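Local coordinates for 6-phosphogluconolactonase (Shewanella baltica, PDB 3NWP), which probably hydrolyses 6-phosphoglucono-lactone to 6-phosphogluconate, the second step of the oxidative pentose phosphate pathway, at residues V7-L17 with T225-A233; R128-M137 with A182-L193. One frame throughout, in Å; residues are numbered along the deposited sequence. Where two conformers were deposited one is given.

Overall arrangement
The two contacts are parallel strand pairings at different depths of one sheet. Interaction 2 joins strands 132-135 and 189-193 about 6 Å from the centre of the chain (centre to centre) and is largely buried; interaction 1 adds strand 8-11 to strand 227-232 about 15 Å out, partly open to solvent. Strands 189-194 and 227-232 are themselves neighbours, F230 bonding by its backbone to L191, so the pairings follow one another across the sheet. Along the chain, interaction 2 is nested within the loop that interaction 1 closes. The outer pair leans on aromatic packing, its charges K9 and D228 joined through water, whereas the inner pair combines aliphatic packing with a direct salt bridge.

Interaction 1: residues V7-L17 with T225-A233; sequences VFKSFDTPSAL and TPVDVFWSA
L17 and F11 pack against F230 on the tight side of the contact between residues 7-17 and 225-233. L17, on the first turn of helix 14-36, lays CD2 3.9 Å from CB of F230, while its other methyl presses on the strand backbone, L17 CD1 lying 3.5 Å from W231 C. With CG anti to the backbone N (chi1 -176°), both branches reach the strand. The ring of F11 lies nearly parallel to that of F230, their planes 20° apart, but is slid so far that the two barely overlap; the nearest atoms are F11 CE1 and F230 CD2, 3.5 Å apart. Q20 and L21 of the same helix also touch the F230 side chain. On the other face of the sheet F8 slants across V229 and W231, its CE1 3.8 Å from W231 CB, and S10 CB sits in plane at the edge of the indole, whose NE1 is bonded to G195 O.

Main-chain bonds V229 N to V7 O, K9 N to V229 O and W231 N to K9 O zip the strands together; the next, F11 N to W231 O, is weak. The solvent side is carried by water, at both ends of the pairing and between K9 and D228. One water joins V7 N to V227 O, and others tie F11 O to A233 N and D12 O to A233 O. K9 runs extended alongside F230, yet its NZ stays 4.0 Å from D228 OD2, beyond a salt bridge, and a water at 2.7 Å from K9 NZ links the two charges. T13 caps the helix, OG1 accepting from A16 N. The N-terminal strand thus lies parallel to the C-terminal one and leads through a short turn at D12-T13 into a helix packed against the sheet, a beta-alpha arrangement characteristic of the Rossmann-like alpha/beta fold of this family.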
loop_
_atom_site.group_PDB
_atom_site.type_symbol
_atom_site.label_atom_id
_atom_site.label_comp_id
_atom_site.label_asym_id
_atom_site.label_seq_id
_atom_site.Cartn_x
_atom_site.Cartn_y
_atom_site.Cartn_z
ATOM N N VAL A 7 16.805 -1.117 -4.895
ATOM C CA VAL A 7 16.457 -1.189 -6.301
ATOM C C VAL A 7 15.666 0.085 -6.588
ATOM O O VAL A 7 14.568 0.256 -6.042
ATOM C CB VAL A 7 15.647 -2.409 -6.678
ATOM C CG1 VAL A 7 15.175 -2.352 -8.155
ATOM C CG2 VAL A 7 16.456 -3.710 -6.424
ATOM N N PHE A 8 16.207 0.958 -7.423
ATOM C CA PHE A 8 15.716 2.296 -7.590
ATOM C C PHE A 8 15.572 2.582 -9.080
ATOM O O PHE A 8 16.529 2.423 -9.874
ATOM C CB PHE A 8 16.676 3.272 -6.931
ATOM C CG PHE A 8 16.235 4.711 -7.074
ATOM C CD1 PHE A 8 15.326 5.290 -6.200
ATOM C CD2 PHE A 8 16.732 5.460 -8.140
ATOM C CE1 PHE A 8 14.912 6.636 -6.377
ATOM C CE2 PHE A 8 16.300 6.791 -8.320
ATOM C CZ PHE A 8 15.418 7.355 -7.430
ATOM N N LYS A 9 14.372 2.964 -9.501
ATOM C CA LYS A 9 14.034 3.275 -10.900
ATOM C C LYS A 9 13.527 4.698 -10.990
ATOM O O LYS A 9 12.520 5.051 -10.352
ATOM C CB LYS A 9 13.023 2.280 -11.403
ATOM C CG LYS A 9 13.539 0.848 -11.371
ATOM C CD LYS A 9 12.600 -0.073 -12.121
ATOM C CE LYS A 9 13.058 -1.535 -12.059
ATOM N NZ LYS A 9 12.246 -2.326 -13.086
ATOM N N SER A 10 14.239 5.532 -11.726
ATOM C CA SER A 10 13.810 6.908 -11.942
ATOM C C SER A 10 13.340 7.095 -13.378
ATOM O O SER A 10 13.693 6.323 -14.295
ATOM C CB SER A 10 14.947 7.886 -11.650
ATOM O OG SER A 10 16.045 7.745 -12.571
ATOM N N PHE A 11 12.519 8.148 -13.535
ATOM C CA PHE A 11 11.833 8.439 -14.792
ATOM C C PHE A 11 11.816 9.950 -15.048
ATOM O O PHE A 11 11.928 10.743 -14.127
ATOM C CB PHE A 11 10.400 7.923 -14.758
ATOM C CG PHE A 11 10.329 6.459 -14.575
ATOM C CD1 PHE A 11 10.355 5.910 -13.302
ATOM C CD2 PHE A 11 10.287 5.603 -15.689
ATOM C CE1 PHE A 11 10.354 4.533 -13.145
ATOM C CE2 PHE A 11 10.278 4.219 -15.531
ATOM C CZ PHE A 11 10.290 3.694 -14.264
ATOM N N ASP A 12 11.738 10.261 -16.336
ATOM C CA ASP A 12 11.645 11.662 -16.842
ATOM C C ASP A 12 10.512 12.432 -16.151
ATOM O O ASP A 12 10.709 13.568 -15.670
ATOM C CB ASP A 12 11.378 11.656 -18.348
ATOM C CG ASP A 12 12.569 11.233 -19.193
ATOM O OD1 ASP A 12 13.697 11.088 -18.685
ATOM O OD2 ASP A 12 12.342 11.051 -20.423
ATOM N N THR A 13 9.342 11.799 -16.119
ATOM C CA THR A 13 8.083 12.410 -15.726
ATOM C C THR A 13 7.263 11.431 -14.908
ATOM O O THR A 13 7.460 10.200 -15.027
ATOM C CB THR A 13 7.205 12.783 -16.929
ATOM O OG1 THR A 13 6.820 11.637 -17.667
ATOM C CG2 THR A 13 7.965 13.818 -17.839
ATOM N N PRO A 14 6.327 11.953 -14.107
ATOM C CA PRO A 14 5.349 11.041 -13.479
ATOM C C PRO A 14 4.603 10.188 -14.479
ATOM O O PRO A 14 4.316 9.004 -14.182
ATOM C CB PRO A 14 4.397 12.004 -12.743
ATOM C CG PRO A 14 5.343 13.149 -12.321
ATOM C CD PRO A 14 6.228 13.335 -13.574
ATOM N N SER A 15 4.262 10.697 -15.675
ATOM C CA SER A 15 3.545 9.866 -16.649
ATOM C C SER A 15 4.378 8.692 -17.163
ATOM O O SER A 15 3.875 7.607 -17.413
ATOM C CB SER A 15 3.004 10.714 -17.831
ATOM O OG SER A 15 2.306 11.846 -17.347
ATOM N N ALA A 16 5.677 8.907 -17.349
ATOM C CA ALA A 16 6.539 7.802 -17.750
ATOM C C ALA A 16 6.639 6.728 -16.641
ATOM O O ALA A 16 6.631 5.508 -16.929
ATOM C CB ALA A 16 7.966 8.336 -18.143
ATOM N N LEU A 17 6.770 7.215 -15.422
ATOM C CA LEU A 17 6.768 6.336 -14.212
ATOM C C LEU A 17 5.506 5.503 -14.208
ATOM O O LEU A 17 5.568 4.260 -14.158
ATOM C CB LEU A 17 6.887 7.199 -12.968
ATOM C CG LEU A 17 6.996 6.517 -11.581
ATOM C CD1 LEU A 17 7.298 7.565 -10.524
ATOM C CD2 LEU A 17 5.723 5.759 -11.182
ATOM N N THR A 225 11.590 -9.884 0.718
ATOM C CA THR A 225 10.584 -9.493 -0.249
ATOM C C THR A 225 11.127 -8.366 -1.110
ATOM O O THR A 225 11.573 -7.346 -0.572
ATOM C CB THR A 225 9.315 -8.961 0.434
ATOM O OG1 THR A 225 8.868 -9.969 1.382
ATOM C CG2 THR A 225 8.247 -8.598 -0.658
ATOM N N PRO A 226 11.147 -8.575 -2.408
ATOM C CA PRO A 226 11.626 -7.550 -3.317
ATOM C C PRO A 226 10.871 -6.252 -3.181
ATOM O O PRO A 226 9.629 -6.272 -3.126
ATOM C CB PRO A 226 11.360 -8.132 -4.702
ATOM C CG PRO A 226 11.353 -9.622 -4.446
ATOM C CD PRO A 226 10.750 -9.782 -3.131
ATOM N N VAL A 227 11.607 -5.152 -3.181
ATOM C CA VAL A 227 11.053 -3.823 -3.142
ATOM C C VAL A 227 11.682 -3.020 -4.268
ATOM O O VAL A 227 12.914 -2.863 -4.353
ATOM C CB VAL A 227 11.391 -3.113 -1.812
ATOM C CG1 VAL A 227 10.855 -1.668 -1.841
ATOM C CG2 VAL A 227 10.815 -3.850 -0.659
ATOM N N ASP A 228 10.848 -2.489 -5.161
ATOM C CA ASP A 228 11.336 -1.659 -6.249
ATOM C C ASP A 228 10.802 -0.221 -5.995
ATOM O O ASP A 228 9.565 -0.005 -5.871
ATOM C CB ASP A 228 10.832 -2.100 -7.603
ATOM C CG ASP A 228 11.439 -3.430 -8.073
ATOM O OD1 ASP A 228 11.696 -4.349 -7.285
ATOM O OD2 ASP A 228 11.610 -3.539 -9.306
ATOM N N VAL A 229 11.692 0.758 -5.913
ATOM C CA VAL A 229 11.292 2.150 -5.706
ATOM C C VAL A 229 11.220 2.873 -7.036
ATOM O O VAL A 229 12.154 2.820 -7.855
ATOM C CB VAL A 229 12.322 2.862 -4.813
ATOM C CG1 VAL A 229 11.944 4.356 -4.612
ATOM C CG2 VAL A 229 12.484 2.089 -3.461
ATOM N N PHE A 230 10.047 3.409 -7.351
ATOM C CA PHE A 230 9.781 4.161 -8.588
ATOM C C PHE A 230 9.677 5.640 -8.271
ATOM O O PHE A 230 8.861 6.031 -7.379
ATOM C CB PHE A 230 8.465 3.711 -9.210
ATOM C CG PHE A 230 8.550 2.469 -10.050
ATOM C CD1 PHE A 230 9.001 1.233 -9.537
ATOM C CD2 PHE A 230 8.167 2.497 -11.371
ATOM C CE1 PHE A 230 9.089 0.138 -10.348
ATOM C CE2 PHE A 230 8.260 1.386 -12.185
ATOM C CZ PHE A 230 8.697 0.205 -11.703
ATOM N N TRP A 231 10.456 6.474 -8.946
ATOM C CA TRP A 231 10.479 7.891 -8.627
ATOM C C TRP A 231 10.578 8.752 -9.867
ATOM O O TRP A 231 11.227 8.383 -10.835
ATOM C CB TRP A 231 11.658 8.229 -7.673
ATOM C CG TRP A 231 11.799 9.716 -7.351
ATOM C CD1 TRP A 231 11.165 10.417 -6.371
ATOM C CD2 TRP A 231 12.638 10.647 -8.031
ATOM N NE1 TRP A 231 11.510 11.731 -6.423
ATOM C CE2 TRP A 231 12.422 11.908 -7.431
ATOM C CE3 TRP A 231 13.517 10.547 -9.116
ATOM C CZ2 TRP A 231 13.093 13.062 -7.845
ATOM C CZ3 TRP A 231 14.167 11.685 -9.539
ATOM C CH2 TRP A 231 13.959 12.934 -8.882
ATOM N N SER A 232 9.946 9.932 -9.825
ATOM C CA SER A 232 10.169 11.046 -10.777
ATOM C C SER A 232 10.115 12.337 -10.030
ATOM O O SER A 232 9.402 12.434 -9.013
ATOM C CB SER A 232 9.078 11.042 -11.849
ATOM O OG SER A 232 9.382 12.037 -12.824
ATOM N N ALA A 233 10.837 13.359 -10.505
ATOM C CA ALA A 233 10.719 14.701 -9.942
ATOM C C ALA A 233 9.329 15.260 -10.213
ATOM O O ALA A 233 8.660 14.849 -11.182
ATOM C CB ALA A 233 11.780 15.628 -10.542
ATOM O OXT ALA A 233 8.898 16.137 -9.451
HETATM O O HOH W 1 14.554 -1.077 -2.988
HETATM O O HOH W 2 10.245 -2.962 -11.460
HETATM O O HOH W 3 12.502 13.216 -12.912
HETATM O O HOH W 4 9.614 15.167 -13.581
#

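Interaction 2: residues R128-M137 with A182-L193; sequences RPFDVVVLGM and AILNSRQIYLHL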
loop_
_atom_site.group_PDB
_atom_site.type_symbol
_atom_site.label_atom_id
_atom_site.label_comp_id
_atom_site.label_asym_id
_atom_site.label_seq_id
_atom_site.Cartn_x
_atom_site.Cartn_y
_atom_site.Cartn_z
ATOM N N ARG A 128 -2.940 -15.082 -0.193
ATOM C CA ARG A 128 -1.733 -14.662 0.491
ATOM C C ARG A 128 -0.680 -15.765 0.297
ATOM O O ARG A 128 -1.027 -16.942 0.296
ATOM C CB ARG A 128 -2.030 -14.363 1.965
ATOM C CG ARG A 128 -2.981 -13.164 2.173
ATOM C CD ARG A 128 -3.225 -12.812 3.615
ATOM N NE ARG A 128 -4.142 -13.767 4.223
ATOM C CZ ARG A 128 -3.800 -14.693 5.114
ATOM N NH1 ARG A 128 -2.559 -14.769 5.573
ATOM N NH2 ARG A 128 -4.731 -15.523 5.589
ATOM N N PRO A 129 0.573 -15.415 0.059
ATOM C CA PRO A 129 1.069 -14.037 0.054
ATOM C C PRO A 129 0.451 -13.124 -0.982
ATOM O O PRO A 129 0.066 -13.568 -2.059
ATOM C CB PRO A 129 2.556 -14.175 -0.235
ATOM C CG PRO A 129 2.724 -15.490 -0.746
ATOM C CD PRO A 129 1.671 -16.353 -0.225
ATOM N N PHE A 130 0.380 -11.834 -0.680
ATOM C CA PHE A 130 -0.098 -10.879 -1.624
ATOM C C PHE A 130 0.810 -10.877 -2.845
ATOM O O PHE A 130 2.034 -10.862 -2.705
ATOM C CB PHE A 130 -0.154 -9.467 -1.051
ATOM C CG PHE A 130 -1.045 -9.288 0.152
ATOM C CD1 PHE A 130 -2.396 -9.570 0.103
ATOM C CD2 PHE A 130 -0.544 -8.719 1.281
ATOM C CE1 PHE A 130 -3.205 -9.376 1.225
ATOM C CE2 PHE A 130 -1.369 -8.502 2.407
ATOM C CZ PHE A 130 -2.686 -8.824 2.340
ATOM N N ASP A 131 0.241 -10.832 -4.045
ATOM C CA ASP A 131 1.098 -10.860 -5.227
ATOM C C ASP A 131 1.820 -9.542 -5.466
ATOM O O ASP A 131 3.020 -9.517 -5.812
ATOM C CB ASP A 131 0.307 -11.249 -6.446
ATOM C CG ASP A 131 -0.239 -12.670 -6.297
ATOM O OD1 ASP A 131 0.594 -13.609 -6.155
ATOM O OD2 ASP A 131 -1.470 -12.852 -6.178
ATOM N N VAL A 132 1.103 -8.434 -5.286
ATOM C CA VAL A 132 1.672 -7.090 -5.502
ATOM C C VAL A 132 1.156 -6.141 -4.403
ATOM O O VAL A 132 -0.062 -6.121 -4.122
ATOM C CB VAL A 132 1.272 -6.526 -6.855
ATOM C CG1 VAL A 132 1.828 -5.090 -7.005
ATOM C CG2 VAL A 132 1.804 -7.380 -8.010
ATOM N N VAL A 133 2.061 -5.433 -3.759
ATOM C CA VAL A 133 1.727 -4.378 -2.794
ATOM C C VAL A 133 2.306 -3.092 -3.288
ATOM O O VAL A 133 3.507 -3.004 -3.586
ATOM C CB VAL A 133 2.325 -4.706 -1.430
ATOM C CG1 VAL A 133 2.122 -3.559 -0.408
ATOM C CG2 VAL A 133 1.736 -6.009 -0.881
ATOM N N VAL A 134 1.491 -2.037 -3.354
ATOM C CA VAL A 134 1.907 -0.706 -3.800
ATOM C C VAL A 134 1.802 0.220 -2.593
ATOM O O VAL A 134 0.725 0.397 -2.020
ATOM C CB VAL A 134 1.063 -0.172 -4.942
ATOM C CG1 VAL A 134 1.708 1.155 -5.472
ATOM C CG2 VAL A 134 0.926 -1.225 -6.070
ATOM N N LEU A 135 2.955 0.741 -2.172
ATOM C CA LEU A 135 3.099 1.615 -1.038
ATOM C C LEU A 135 3.408 3.085 -1.404
ATOM O O LEU A 135 3.974 3.359 -2.489
ATOM C CB LEU A 135 4.191 1.077 -0.080
ATOM C CG LEU A 135 3.973 -0.321 0.495
ATOM C CD1 LEU A 135 5.209 -0.601 1.438
ATOM C CD2 LEU A 135 2.664 -0.321 1.311
ATOM N N GLY A 136 3.133 3.975 -0.467
ATOM C CA GLY A 136 3.641 5.330 -0.493
ATOM C C GLY A 136 4.461 5.575 0.751
ATOM O O GLY A 136 4.615 4.705 1.620
HETATM N N MSE A 137 5.002 6.775 0.818
HETATM C CA MSE A 137 5.794 7.181 1.987
HETATM C C MSE A 137 5.490 8.635 2.255
HETATM O O MSE A 137 5.529 9.472 1.367
HETATM C CB MSE A 137 7.250 6.990 1.699
HETATM C CG MSE A 137 8.240 7.379 2.829
HETATM SE SE MSE A 137 10.050 7.529 2.317
HETATM C CE MSE A 137 9.810 9.091 1.329
ATOM N N ALA A 182 1.652 -8.749 7.557
ATOM C CA ALA A 182 0.794 -8.894 6.356
ATOM C C ALA A 182 1.474 -8.316 5.116
ATOM O O ALA A 182 1.489 -8.934 4.041
ATOM C CB ALA A 182 -0.566 -8.179 6.568
ATOM N N ILE A 183 2.005 -7.113 5.232
ATOM C CA ILE A 183 2.623 -6.394 4.065
ATOM C C ILE A 183 3.835 -7.147 3.576
ATOM O O ILE A 183 4.059 -7.233 2.352
ATOM C CB ILE A 183 2.955 -4.938 4.446
ATOM C CG1 ILE A 183 1.699 -4.097 4.598
ATOM C CG2 ILE A 183 3.977 -4.223 3.487
ATOM C CD1 ILE A 183 0.864 -3.828 3.302
ATOM N N LEU A 184 4.663 -7.663 4.482
ATOM C CA LEU A 184 5.884 -8.395 4.073
ATOM C C LEU A 184 5.621 -9.803 3.602
ATOM O O LEU A 184 6.495 -10.341 2.872
ATOM C CB LEU A 184 6.927 -8.369 5.188
ATOM C CG LEU A 184 7.528 -7.023 5.488
ATOM C CD1 LEU A 184 8.580 -7.204 6.593
ATOM C CD2 LEU A 184 8.139 -6.265 4.227
ATOM N N ASN A 185 4.426 -10.339 3.857
ATOM C CA ASN A 185 4.036 -11.654 3.301
ATOM C C ASN A 185 3.448 -11.408 1.911
ATOM O O ASN A 185 2.260 -11.512 1.672
ATOM C CB ASN A 185 3.056 -12.414 4.188
ATOM C CG ASN A 185 2.863 -13.864 3.721
ATOM O OD1 ASN A 185 3.766 -14.461 3.110
ATOM N ND2 ASN A 185 1.696 -14.390 3.959
ATOM N N SER A 186 4.368 -11.015 1.047
ATOM C CA SER A 186 4.057 -10.589 -0.292
ATOM C C SER A 186 5.214 -10.994 -1.164
ATOM O O SER A 186 6.337 -11.252 -0.712
ATOM C CB SER A 186 3.866 -9.078 -0.351
ATOM O OG SER A 186 5.003 -8.400 0.126
ATOM N N ARG A 187 4.910 -11.022 -2.453
ATOM C CA ARG A 187 5.848 -11.416 -3.486
ATOM C C ARG A 187 6.637 -10.236 -4.068
ATOM O O ARG A 187 7.842 -10.384 -4.408
ATOM C CB ARG A 187 5.097 -12.166 -4.615
ATOM C CG ARG A 187 4.252 -13.359 -4.123
ATOM C CD ARG A 187 3.686 -14.201 -5.313
ATOM N NE ARG A 187 2.670 -15.119 -4.828
ATOM C CZ ARG A 187 2.914 -16.341 -4.343
ATOM N NH1 ARG A 187 4.143 -16.826 -4.293
ATOM N NH2 ARG A 187 1.898 -17.065 -3.869
ATOM N N GLN A 188 5.986 -9.062 -4.147
ATOM C CA GLN A 188 6.590 -7.879 -4.736
ATOM C C GLN A 188 5.978 -6.639 -4.087
ATOM O O GLN A 188 4.744 -6.561 -3.972
ATOM C CB GLN A 188 6.343 -7.828 -6.208
ATOM C CG GLN A 188 6.784 -6.508 -6.884
ATOM C CD GLN A 188 8.275 -6.461 -7.136
ATOM O OE1 GLN A 188 8.815 -7.348 -7.855
ATOM N NE2 GLN A 188 8.987 -5.501 -6.529
ATOM N N ILE A 189 6.842 -5.710 -3.637
ATOM C CA ILE A 189 6.398 -4.413 -3.184
ATOM C C ILE A 189 6.959 -3.350 -4.098
ATOM O O ILE A 189 8.125 -3.414 -4.557
ATOM C CB ILE A 189 6.951 -4.190 -1.731
ATOM C CG1 ILE A 189 6.331 -5.201 -0.778
ATOM C CG2 ILE A 189 6.707 -2.743 -1.303
ATOM C CD1 ILE A 189 6.962 -5.221 0.616
ATOM N N TYR A 190 6.125 -2.337 -4.398
ATOM C CA TYR A 190 6.532 -1.120 -5.114
ATOM C C TYR A 190 6.386 0.054 -4.195
ATOM O O TYR A 190 5.396 0.100 -3.456
ATOM C CB TYR A 190 5.649 -0.906 -6.338
ATOM C CG TYR A 190 5.861 -1.948 -7.387
ATOM C CD1 TYR A 190 6.967 -1.909 -8.199
ATOM C CD2 TYR A 190 4.961 -2.985 -7.585
ATOM C CE1 TYR A 190 7.211 -2.928 -9.124
ATOM C CE2 TYR A 190 5.150 -3.961 -8.552
ATOM C CZ TYR A 190 6.287 -3.910 -9.339
ATOM O OH TYR A 190 6.520 -4.909 -10.276
ATOM N N LEU A 191 7.378 0.928 -4.128
ATOM C CA LEU A 191 7.247 2.179 -3.423
ATOM C C LEU A 191 7.212 3.299 -4.458
ATOM O O LEU A 191 8.198 3.489 -5.188
ATOM C CB LEU A 191 8.431 2.386 -2.486
ATOM C CG LEU A 191 8.424 3.663 -1.684
ATOM C CD1 LEU A 191 7.148 3.791 -0.779
ATOM C CD2 LEU A 191 9.693 3.777 -0.828
ATOM N N HIS A 192 6.097 4.036 -4.551
ATOM C CA HIS A 192 5.819 5.018 -5.579
ATOM C C HIS A 192 6.011 6.373 -4.946
ATOM O O HIS A 192 5.215 6.796 -4.071
ATOM C CB HIS A 192 4.417 4.791 -6.063
ATOM C CG HIS A 192 3.954 5.737 -7.120
ATOM N ND1 HIS A 192 2.660 5.679 -7.621
ATOM C CD2 HIS A 192 4.602 6.686 -7.833
ATOM C CE1 HIS A 192 2.537 6.615 -8.548
ATOM N NE2 HIS A 192 3.694 7.234 -8.706
ATOM N N LEU A 193 7.042 7.077 -5.396
ATOM C CA LEU A 193 7.387 8.388 -4.882
ATOM C C LEU A 193 7.449 9.441 -6.001
ATOM O O LEU A 193 7.882 9.145 -7.118
ATOM C CB LEU A 193 8.781 8.359 -4.236
ATOM C CG LEU A 193 9.060 7.318 -3.177
ATOM C CD1 LEU A 193 10.526 7.410 -2.715
ATOM C CD2 LEU A 193 8.086 7.538 -2.001
HETATM O O HOH W 5 -0.454 -12.941 5.219
HETATM O O HOH W 6 -0.808 -15.783 -3.505
HETATM O O HOH W 7 4.508 8.308 -1.763
#
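D131 and R187 meet side by side in a salt bridge: in the conformer given, R187 NE donates to D131 OD1 at 2.9 Å, with carboxylate and guanidinium planes 17° apart. R187 has CG anti to the carbonyl carbon (chi1 -54°) and runs extended from CG to NE, which carries NE to OD1. P129 CG lies over one face of that guanidinium, offset toward the rim and 3.6 Å from R187 NH2, and a water in its plane links NH2 to P129 O. F130 N bonds to N185 O, and F130 O accepts from R187 N. The chain then enters parallel strands 132-135 and 189-193, inner strands of the Rossmann-like sheet, where V133 and L135 each bond through both N and O. On one face V133 CG1 meets I183 CD1 at 3.9 Å, while L135 CD1 reaches I189 CG2; on the other, V132 CG1 lies in plane at the edge of the Y190 ring, 3.8 Å from CD2. Farther out, D131 OD1 also pairs with R36, and OD2 accepts from S40 N. Were D131 replaced by an alanine, R187 and R36 would probably be left close together without the carboxylate they share. Y190 OH is bonded to Q28 OE1.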